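Local structure of cobalamin biosynthesis protein CobN (Mycobacterium tuberculosis, 7C6O) at residues 867-872 with 1094-1099; 875-880 with 971-976; 898-903 with 1058-1063. The protein serves as the large, catalytic subunit of cobaltochelatase, the ATP-dependent enzyme that inserts cobalt into hydrogenobyrinic acid a,c-diamide during cobalamin biosynthesis. All blocks are in the same frame, centred on the assembly; numbering follows the deposited sequence.

Contact 1 of 3, residues 867-872 with 1094-1099; sequences LARYRD and AAYIGD
Arg869 and Tyr870 of helix 867-872 face Ala1094 and Tyr1096 of strand 1094-1099 across axes that come within 10.6 Å and run roughly antiparallel, at 147°. The gap is bridged mainly by Tyr1096, whose ring reaches from the strand to the helix backbone. With CG beside the backbone N and anti to the carbonyl carbon (chi1 -70°), the phenol projects from the sheet until its OH lies 3.3 Å from Tyr870 CA. The amide N of Tyr870 sits at the edge of this ring, near its plane, 3.9 Å from Tyr1096 CE2. A tyrosine suits the position because its long, rigid side chain can span the distance from sheet to helix. The contact belongs to an alpha/beta layer: helix 853-874 lies on one face of a mixed sheet, while the residues flanking Tyr1096, Ala1095 and Ile1097, point by the alternation of a strand to the other face, toward helix 1072-1089. That second helix is the crossover between the parallel neighbours 1056-1061 and 1094-1099, a beta-alpha-beta unit. On the helix side, Arg869 bends at chi2 (65°) and lays its aliphatic CG obliquely against the phenol, 3.8 Å from Tyr1096 CE2. Methylenes do the packing and the guanidinium travels on to a salt bridge with Glu1113, so one arginine serves both apolar and charged surroundings. The side chain of Tyr870 stands at about a right angle to that of Tyr1096, its CB 4.1 Å from Tyr1096 CE2 and its CD2 3.8 Å from Tyr1096 OH. Further out, Tyr870 CE2 lies 4.3 Å from Ala1094 CB, which sits at the edge of the ring; a small residue here lets the tyrosine lie close to the strand, with Val1056 and Pro878 also touching its side chain.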
loop_
_atom_site.group_PDB
_atom_site.type_symbol
_atom_site.label_atom_id
_atom_site.label_comp_id
_atom_site.label_asym_id
_atom_site.label_seq_id
_atom_site.Cartn_x
_atom_site.Cartn_y
_atom_site.Cartn_z
ATOM N N LEU A 867 -5.119 14.853 -23.451
ATOM C CA LEU A 867 -6.065 15.308 -24.465
ATOM C C LEU A 867 -5.361 16.078 -25.575
ATOM O O LEU A 867 -5.684 15.905 -26.757
ATOM C CB LEU A 867 -7.156 16.160 -23.819
ATOM C CG LEU A 867 -8.034 15.424 -22.800
ATOM C CD1 LEU A 867 -9.014 16.372 -22.143
ATOM C CD2 LEU A 867 -8.770 14.267 -23.457
ATOM N N ALA A 868 -4.394 16.928 -25.216
ATOM C CA ALA A 868 -3.651 17.669 -26.230
ATOM C C ALA A 868 -2.914 16.729 -27.175
ATOM O O ALA A 868 -2.913 16.938 -28.393
ATOM C CB ALA A 868 -2.670 18.635 -25.562
ATOM N N ARG A 869 -2.285 15.684 -26.632
ATOM C CA ARG A 869 -1.563 14.734 -27.473
ATOM C C ARG A 869 -2.508 14.028 -28.436
ATOM O O ARG A 869 -2.221 13.909 -29.633
ATOM C CB ARG A 869 -0.824 13.716 -26.603
ATOM C CG ARG A 869 0.024 12.723 -27.391
ATOM C CD ARG A 869 1.165 13.425 -28.117
ATOM N NE ARG A 869 1.893 12.530 -29.015
ATOM C CZ ARG A 869 3.060 11.961 -28.729
ATOM N NH1 ARG A 869 3.648 12.189 -27.562
ATOM N NH2 ARG A 869 3.644 11.166 -29.615
ATOM N N TYR A 870 -3.648 13.553 -27.929
ATOM C CA TYR A 870 -4.584 12.824 -28.779
ATOM C C TYR A 870 -5.145 13.723 -29.873
ATOM O O TYR A 870 -5.196 13.336 -31.047
ATOM C CB TYR A 870 -5.716 12.237 -27.937
ATOM C CG TYR A 870 -6.594 11.278 -28.706
ATOM C CD1 TYR A 870 -7.705 11.726 -29.411
ATOM C CD2 TYR A 870 -6.298 9.923 -28.746
ATOM C CE1 TYR A 870 -8.504 10.848 -30.120
ATOM C CE2 TYR A 870 -7.092 9.038 -29.445
ATOM C CZ TYR A 870 -8.192 9.506 -30.133
ATOM O OH TYR A 870 -8.979 8.622 -30.831
ATOM N N ARG A 871 -5.575 14.930 -29.503
ATOM C CA ARG A 871 -6.159 15.839 -30.484
ATOM C C ARG A 871 -5.125 16.271 -31.517
ATOM O O ARG A 871 -5.455 16.441 -32.698
ATOM C CB ARG A 871 -6.771 17.045 -29.771
ATOM C CG ARG A 871 -7.611 17.943 -30.664
ATOM C CD ARG A 871 -8.525 18.844 -29.844
ATOM N NE ARG A 871 -9.164 19.867 -30.668
ATOM C CZ ARG A 871 -10.301 19.693 -31.334
ATOM N NH1 ARG A 871 -10.937 18.531 -31.279
ATOM N NH2 ARG A 871 -10.804 20.684 -32.058
ATOM N N ASP A 872 -3.865 16.433 -31.099
ATOM C CA ASP A 872 -2.805 16.766 -32.048
ATOM C C ASP A 872 -2.642 15.678 -33.102
ATOM O O ASP A 872 -2.376 15.973 -34.272
ATOM C CB ASP A 872 -1.483 16.985 -31.310
ATOM C CG ASP A 872 -1.395 18.349 -30.656
ATOM O OD1 ASP A 872 -2.308 19.177 -30.867
ATOM O OD2 ASP A 872 -0.411 18.592 -29.927
ATOM N N ALA A 1094 -5.134 3.760 -28.967
ATOM C CA ALA A 1094 -3.906 4.469 -28.645
ATOM C C ALA A 1094 -3.462 4.080 -27.239
ATOM O O ALA A 1094 -4.282 3.810 -26.357
ATOM C CB ALA A 1094 -4.112 5.980 -28.748
ATOM N N ALA A 1095 -2.150 4.015 -27.037
ATOM C CA ALA A 1095 -1.581 3.637 -25.746
ATOM C C ALA A 1095 -0.608 4.728 -25.326
ATOM O O ALA A 1095 0.439 4.903 -25.956
ATOM C CB ALA A 1095 -0.890 2.275 -25.821
ATOM N N TYR A 1096 -0.961 5.470 -24.281
ATOM C CA TYR A 1096 -0.164 6.593 -23.810
ATOM C C TYR A 1096 0.408 6.306 -22.430
ATOM O O TYR A 1096 -0.195 5.591 -21.624
ATOM C CB TYR A 1096 -0.989 7.882 -23.729
ATOM C CG TYR A 1096 -1.397 8.489 -25.052
ATOM C CD1 TYR A 1096 -0.997 7.931 -26.259
ATOM C CD2 TYR A 1096 -2.179 9.638 -25.088
ATOM C CE1 TYR A 1096 -1.373 8.496 -27.467
ATOM C CE2 TYR A 1096 -2.563 10.208 -26.288
ATOM C CZ TYR A 1096 -2.157 9.635 -27.472
ATOM O OH TYR A 1096 -2.540 10.207 -28.664
ATOM N N ILE A 1097 1.569 6.898 -22.164
ATOM C CA ILE A 1097 2.183 6.918 -20.842
ATOM C C ILE A 1097 2.142 8.356 -20.341
ATOM O O ILE A 1097 2.674 9.261 -20.995
ATOM C CB ILE A 1097 3.627 6.394 -20.874
ATOM C CG1 ILE A 1097 3.656 4.887 -21.138
ATOM C CG2 ILE A 1097 4.354 6.738 -19.579
ATOM C CD1 ILE A 1097 3.083 4.060 -20.013
ATOM N N GLY A 1098 1.508 8.570 -19.194
ATOM C CA GLY A 1098 1.569 9.869 -18.554
ATOM C C GLY A 1098 2.743 9.938 -17.599
ATOM O O GLY A 1098 2.820 9.149 -16.654
ATOM N N ASP A 1099 3.672 10.860 -17.831
ATOM C CA ASP A 1099 4.885 10.966 -17.024
ATOM C C ASP A 1099 4.644 12.007 -15.936
ATOM O O ASP A 1099 4.726 13.212 -16.185
ATOM C CB ASP A 1099 6.087 11.327 -17.895
ATOM C CG ASP A 1099 7.406 11.283 -17.133
ATOM O OD1 ASP A 1099 7.390 11.139 -15.892
ATOM O OD2 ASP A 1099 8.468 11.393 -17.784
#

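Contact 2 of 3, residues 875-880 with 971-976; sequences GRWPRS and DNYVRA
Tyr973 carries the contact, pushing its phenol from the start of a helix against the side chain of Trp877 and the carbonyl oxygens of Pro878 and Arg879. The segment 971-976 enters through Asp971 as loop or turn. Asn972 then takes the N-cap position: its OD1 accepts from Arg975 N at 2.9 Å in a nearly straight bond, although the donor stands 60° out of the carbonyl plane. Asparagine is apt here because its short side-chain carbonyl supplies an acceptor for a first-turn N-H that no preceding turn can serve, while ND2 is bonded to Val962 O and Glu967 OE1, so both ends of the amide are used. Next comes Tyr973, placed by a CG that lies anti to the carbonyl carbon (chi1 -60°). Its CE2 edge approaches Pro878 O at 3.6 Å, near the ring plane, and CB of Trp877 lies in that plane at the same edge, 4.0 Å from Tyr973 CE2. Arg879 O comes obliquely to Tyr973 CD2, also at 3.6 Å. The ring thus rests against a loop that joins helix 853-874 to strand 880-885 of the mixed sheet. The side chains of Trp877 and Tyr973 cross at about a right angle, with the hydroxyl set obliquely to the indole and Trp877 CD1 3.7 Å from Tyr973 OH. A water completes the polar side: it donates to Trp877 O at 2.9 Å and is linked only weakly to Tyr973 OH. A tyrosine fits this partly exposed place, its ring packing on the loop while its hydroxyl reaches water. Val974, beyond it, packs its branched side chain against Val962 and Ala963, and Arg975 sends NH2 to Ala963 O, tying helix 973-985 to helix 949-963.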
loop_
_atom_site.group_PDB
_atom_site.type_symbol
_atom_site.label_atom_id
_atom_site.label_comp_id
_atom_site.label_asym_id
_atom_site.label_seq_id
_atom_site.Cartn_x
_atom_site.Cartn_y
_atom_site.Cartn_z
ATOM N N GLY A 875 -6.962 15.060 -34.501
ATOM C CA GLY A 875 -7.848 16.153 -34.854
ATOM C C GLY A 875 -9.210 16.108 -34.203
ATOM O O GLY A 875 -10.145 16.739 -34.700
ATOM N N ARG A 876 -9.352 15.377 -33.100
ATOM C CA ARG A 876 -10.627 15.270 -32.405
ATOM C C ARG A 876 -10.366 14.783 -30.989
ATOM O O ARG A 876 -9.305 14.230 -30.691
ATOM C CB ARG A 876 -11.588 14.324 -33.131
ATOM C CG ARG A 876 -10.984 12.969 -33.461
ATOM C CD ARG A 876 -12.024 11.866 -33.357
ATOM N NE ARG A 876 -13.186 12.125 -34.200
ATOM C CZ ARG A 876 -14.348 11.490 -34.083
ATOM N NH1 ARG A 876 -14.505 10.559 -33.150
ATOM N NH2 ARG A 876 -15.356 11.789 -34.892
ATOM N N TRP A 877 -11.349 14.997 -30.118
ATOM C CA TRP A 877 -11.237 14.524 -28.749
ATOM C C TRP A 877 -11.403 13.006 -28.699
ATOM O O TRP A 877 -12.160 12.430 -29.486
ATOM C CB TRP A 877 -12.292 15.173 -27.858
ATOM C CG TRP A 877 -12.292 16.664 -27.876
ATOM C CD1 TRP A 877 -13.198 17.475 -28.495
ATOM C CD2 TRP A 877 -11.350 17.530 -27.234
ATOM N NE1 TRP A 877 -12.875 18.793 -28.282
ATOM C CE2 TRP A 877 -11.744 18.853 -27.511
ATOM C CE3 TRP A 877 -10.209 17.314 -26.455
ATOM C CZ2 TRP A 877 -11.038 19.956 -27.039
ATOM C CZ3 TRP A 877 -9.510 18.411 -25.987
ATOM C CH2 TRP A 877 -9.926 19.716 -26.279
ATOM N N PRO A 878 -10.712 12.334 -27.780
ATOM C CA PRO A 878 -11.002 10.916 -27.553
ATOM C C PRO A 878 -12.353 10.760 -26.872
ATOM O O PRO A 878 -12.693 11.506 -25.951
ATOM C CB PRO A 878 -9.855 10.460 -26.643
ATOM C CG PRO A 878 -9.488 11.693 -25.885
ATOM C CD PRO A 878 -9.699 12.850 -26.840
ATOM N N ARG A 879 -13.136 9.790 -27.349
ATOM C CA ARG A 879 -14.459 9.570 -26.772
ATOM C C ARG A 879 -14.365 9.024 -25.354
ATOM O O ARG A 879 -15.216 9.338 -24.511
ATOM C CB ARG A 879 -15.267 8.618 -27.654
ATOM C CG ARG A 879 -14.640 7.241 -27.804
ATOM C CD ARG A 879 -15.345 6.391 -28.847
ATOM N NE ARG A 879 -14.584 5.179 -29.141
ATOM C CZ ARG A 879 -13.558 5.131 -29.985
ATOM N NH1 ARG A 879 -13.168 6.228 -30.619
ATOM N NH2 ARG A 879 -12.917 3.988 -30.195
ATOM N N SER A 880 -13.340 8.223 -25.072
ATOM C CA SER A 880 -13.187 7.596 -23.770
ATOM C C SER A 880 -11.716 7.306 -23.515
ATOM O O SER A 880 -10.979 6.924 -24.429
ATOM C CB SER A 880 -14.002 6.300 -23.672
ATOM O OG SER A 880 -13.803 5.676 -22.416
ATOM N N ASP A 971 -21.093 17.817 -25.776
ATOM C CA ASP A 971 -20.505 18.393 -24.574
ATOM C C ASP A 971 -20.232 17.364 -23.485
ATOM O O ASP A 971 -19.525 17.682 -22.524
ATOM C CB ASP A 971 -21.420 19.483 -23.997
ATOM C CG ASP A 971 -21.609 20.653 -24.942
ATOM O OD1 ASP A 971 -20.675 20.960 -25.712
ATOM O OD2 ASP A 971 -22.696 21.270 -24.904
ATOM N N ASN A 972 -20.770 16.149 -23.606
ATOM C CA ASN A 972 -20.757 15.200 -22.490
ATOM C C ASN A 972 -20.756 13.787 -23.077
ATOM O O ASN A 972 -21.813 13.217 -23.353
ATOM C CB ASN A 972 -21.954 15.433 -21.577
ATOM C CG ASN A 972 -21.881 14.632 -20.291
ATOM O OD1 ASN A 972 -21.231 13.588 -20.224
ATOM N ND2 ASN A 972 -22.565 15.115 -19.261
ATOM N N TYR A 973 -19.555 13.227 -23.246
ATOM C CA TYR A 973 -19.448 11.877 -23.788
ATOM C C TYR A 973 -19.908 10.834 -22.778
ATOM O O TYR A 973 -20.343 9.744 -23.171
ATOM C CB TYR A 973 -18.011 11.589 -24.228
ATOM C CG TYR A 973 -17.481 12.514 -25.309
ATOM C CD1 TYR A 973 -18.341 13.284 -26.083
ATOM C CD2 TYR A 973 -16.117 12.609 -25.556
ATOM C CE1 TYR A 973 -17.857 14.129 -27.068
ATOM C CE2 TYR A 973 -15.623 13.449 -26.539
ATOM C CZ TYR A 973 -16.497 14.206 -27.291
ATOM O OH TYR A 973 -16.008 15.042 -28.269
ATOM N N VAL A 974 -19.816 11.145 -21.482
ATOM C CA VAL A 974 -20.285 10.222 -20.452
ATOM C C VAL A 974 -21.783 9.988 -20.598
ATOM O O VAL A 974 -22.248 8.846 -20.700
ATOM C CB VAL A 974 -19.940 10.754 -19.050
ATOM C CG1 VAL A 974 -20.440 9.794 -17.977
ATOM C CG2 VAL A 974 -18.444 10.982 -18.919
ATOM N N ARG A 975 -22.560 11.075 -20.611
ATOM C CA ARG A 975 -24.006 10.946 -20.758
ATOM C C ARG A 975 -24.371 10.301 -22.088
ATOM O O ARG A 975 -25.289 9.477 -22.152
ATOM C CB ARG A 975 -24.673 12.315 -20.628
ATOM C CG ARG A 975 -26.168 12.281 -20.885
ATOM C CD ARG A 975 -26.796 13.644 -20.693
ATOM N NE ARG A 975 -28.247 13.596 -20.850
ATOM C CZ ARG A 975 -29.087 13.214 -19.894
ATOM N NH1 ARG A 975 -30.394 13.200 -20.124
ATOM N NH2 ARG A 975 -28.623 12.843 -18.708
ATOM N N ALA A 976 -23.655 10.657 -23.158
ATOM C CA ALA A 976 -23.965 10.107 -24.474
ATOM C C ALA A 976 -23.825 8.589 -24.484
ATOM O O ALA A 976 -24.686 7.877 -25.013
ATOM C CB ALA A 976 -23.060 10.739 -25.531
HETATM O O HOH W 1 -14.740 12.918 -30.615
#

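Contact 3 of 3, residues 898-903 with 1058-1063; sequences IAEVLA and AKNTDT
Glu900 and Asn1060 form a buried polar contact between helix 896-905 and strand 1056-1061, where the helix packs on the face of the mixed sheet also covered by helix 853-874. A single side-chain pair bridges backbones that are far apart, with a CA-CA distance of 10.2 Å between these two residues. Glu900 can reach because it is extended from the helix, CG anti to the backbone N (chi1 -175°) and the chain straight beyond it. Asn1060 ND2 donates to Glu900 OE1 at 2.9 Å with an N-H...O angle of 174°, almost in line with the carboxylate C-O bond and in the plane of the amide. The two flat groups are only 20° from coplanar. A bridging water closes the other side, donating to Glu900 OE2 at 2.5 Å and to Asn1060 OD1 at 2.8 Å. The Glu900 side chain passes among Leu862, Leu866 and Leu883, an apolar setting in which a glutamate needs such partners. Asparagine suits the strand position because its amide offers a donor and an acceptor side by side, and its ND2 is also hydrogen-bonded to Asp897 OD1. With ND2 giving to two carboxylates and OD1 receiving from water, the chemistry fixes which way round the amide lies and holds the carboxylate nearly coplanar with it, the two lying edge by edge.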
loop_
_atom_site.group_PDB
_atom_site.type_symbol
_atom_site.label_atom_id
_atom_site.label_comp_id
_atom_site.label_asym_id
_atom_site.label_seq_id
_atom_site.Cartn_x
_atom_site.Cartn_y
_atom_site.Cartn_z
ATOM N N ILE A 898 -6.351 9.746 -9.447
ATOM C CA ILE A 898 -7.732 10.059 -9.089
ATOM C C ILE A 898 -8.120 11.424 -9.637
ATOM O O ILE A 898 -9.200 11.598 -10.214
ATOM C CB ILE A 898 -7.909 9.998 -7.562
ATOM C CG1 ILE A 898 -7.444 8.641 -7.025
ATOM C CG2 ILE A 898 -9.355 10.287 -7.185
ATOM C CD1 ILE A 898 -7.018 8.679 -5.570
ATOM N N ALA A 899 -7.240 12.411 -9.461
ATOM C CA ALA A 899 -7.511 13.753 -9.963
ATOM C C ALA A 899 -7.645 13.761 -11.480
ATOM O O ALA A 899 -8.455 14.514 -12.033
ATOM C CB ALA A 899 -6.407 14.708 -9.515
ATOM N N GLU A 900 -6.860 12.931 -12.173
ATOM C CA GLU A 900 -6.950 12.892 -13.628
ATOM C C GLU A 900 -8.318 12.399 -14.080
ATOM O O GLU A 900 -8.907 12.954 -15.014
ATOM C CB GLU A 900 -5.845 12.009 -14.212
ATOM C CG GLU A 900 -5.803 12.031 -15.736
ATOM C CD GLU A 900 -4.742 11.115 -16.318
ATOM O OE1 GLU A 900 -4.114 10.360 -15.550
ATOM O OE2 GLU A 900 -4.540 11.148 -17.552
ATOM N N VAL A 901 -8.840 11.357 -13.429
ATOM C CA VAL A 901 -10.181 10.874 -13.747
ATOM C C VAL A 901 -11.207 11.982 -13.539
ATOM O O VAL A 901 -12.044 12.250 -14.407
ATOM C CB VAL A 901 -10.521 9.632 -12.903
ATOM C CG1 VAL A 901 -11.956 9.197 -13.159
ATOM C CG2 VAL A 901 -9.552 8.495 -13.204
ATOM N N LEU A 902 -11.150 12.642 -12.381
ATOM C CA LEU A 902 -12.079 13.731 -12.094
ATOM C C LEU A 902 -11.943 14.859 -13.111
ATOM O O LEU A 902 -12.947 15.413 -13.573
ATOM C CB LEU A 902 -11.848 14.249 -10.674
ATOM C CG LEU A 902 -12.180 13.264 -9.550
ATOM C CD1 LEU A 902 -11.831 13.839 -8.184
ATOM C CD2 LEU A 902 -13.648 12.876 -9.604
ATOM N N ALA A 903 -10.706 15.205 -13.480
ATOM C CA ALA A 903 -10.495 16.292 -14.433
ATOM C C ALA A 903 -11.068 15.950 -15.803
ATOM O O ALA A 903 -11.665 16.808 -16.465
ATOM C CB ALA A 903 -9.005 16.619 -14.539
ATOM N N ALA A 1058 -4.330 4.409 -21.010
ATOM C CA ALA A 1058 -3.311 5.218 -20.361
ATOM C C ALA A 1058 -2.830 4.567 -19.071
ATOM O O ALA A 1058 -3.593 3.912 -18.358
ATOM C CB ALA A 1058 -3.837 6.629 -20.060
ATOM N N LYS A 1059 -1.543 4.756 -18.791
ATOM C CA LYS A 1059 -0.936 4.390 -17.521
ATOM C C LYS A 1059 0.079 5.464 -17.172
ATOM O O LYS A 1059 0.788 5.958 -18.051
ATOM C CB LYS A 1059 -0.250 3.018 -17.578
ATOM C CG LYS A 1059 0.391 2.594 -16.258
ATOM C CD LYS A 1059 -0.667 2.394 -15.186
ATOM C CE LYS A 1059 -0.056 2.071 -13.827
ATOM N NZ LYS A 1059 0.492 3.267 -13.117
ATOM N N ASN A 1060 0.143 5.834 -15.901
ATOM C CA ASN A 1060 1.048 6.888 -15.473
ATOM C C ASN A 1060 2.272 6.296 -14.788
ATOM O O ASN A 1060 2.168 5.323 -14.037
ATOM C CB ASN A 1060 0.330 7.869 -14.547
ATOM C CG ASN A 1060 -0.781 8.622 -15.258
ATOM O OD1 ASN A 1060 -0.673 8.925 -16.448
ATOM N ND2 ASN A 1060 -1.855 8.917 -14.539
ATOM N N THR A 1061 3.437 6.871 -15.085
ATOM C CA THR A 1061 4.704 6.505 -14.459
ATOM C C THR A 1061 5.066 7.633 -13.505
ATOM O O THR A 1061 5.424 8.731 -13.942
ATOM C CB THR A 1061 5.800 6.290 -15.501
ATOM O OG1 THR A 1061 5.977 7.492 -16.264
ATOM C CG2 THR A 1061 5.425 5.159 -16.438
ATOM N N ASP A 1062 4.980 7.363 -12.205
ATOM C CA ASP A 1062 5.117 8.387 -11.183
ATOM C C ASP A 1062 6.396 8.278 -10.367
ATOM O O ASP A 1062 6.652 9.152 -9.531
ATOM C CB ASP A 1062 3.908 8.337 -10.239
ATOM C CG ASP A 1062 3.493 6.914 -9.904
ATOM O OD1 ASP A 1062 4.343 6.001 -9.965
ATOM O OD2 ASP A 1062 2.304 6.705 -9.592
ATOM N N THR A 1063 7.193 7.231 -10.563
ATOM C CA THR A 1063 8.417 7.060 -9.793
ATOM C C THR A 1063 9.556 6.698 -10.738
ATOM O O THR A 1063 9.350 6.013 -11.744
ATOM C CB THR A 1063 8.233 6.000 -8.679
ATOM O OG1 THR A 1063 8.874 6.446 -7.475
ATOM C CG2 THR A 1063 8.806 4.651 -9.082
HETATM O O HOH W 2 -2.431 9.982 -18.343
#

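Along the chain the segments come in the order 867-872, 875-880, 898-903, 971-976, 1058-1063, 1094-1099, so contacts 2 and 3 are nested within the loop closed by contact 1 and cross each other. All three gather around one mixed sheet. Contacts 1 and 3 have centres about 12 Å apart and use neighbouring parallel strands, joined by probable backbone hydrogen bonds between Gly1098 and both Lys1059 and Thr1061. Contact 2, centred about 15 Å from the centre of contact 1, follows directly from its helix and touches it where Tyr870 meets Pro878; its centre is about 18 Å from that of contact 3, and the two do not touch. Residues distant in sequence thereby close a single alpha/beta unit within the CobN/magnesium chelatase family region.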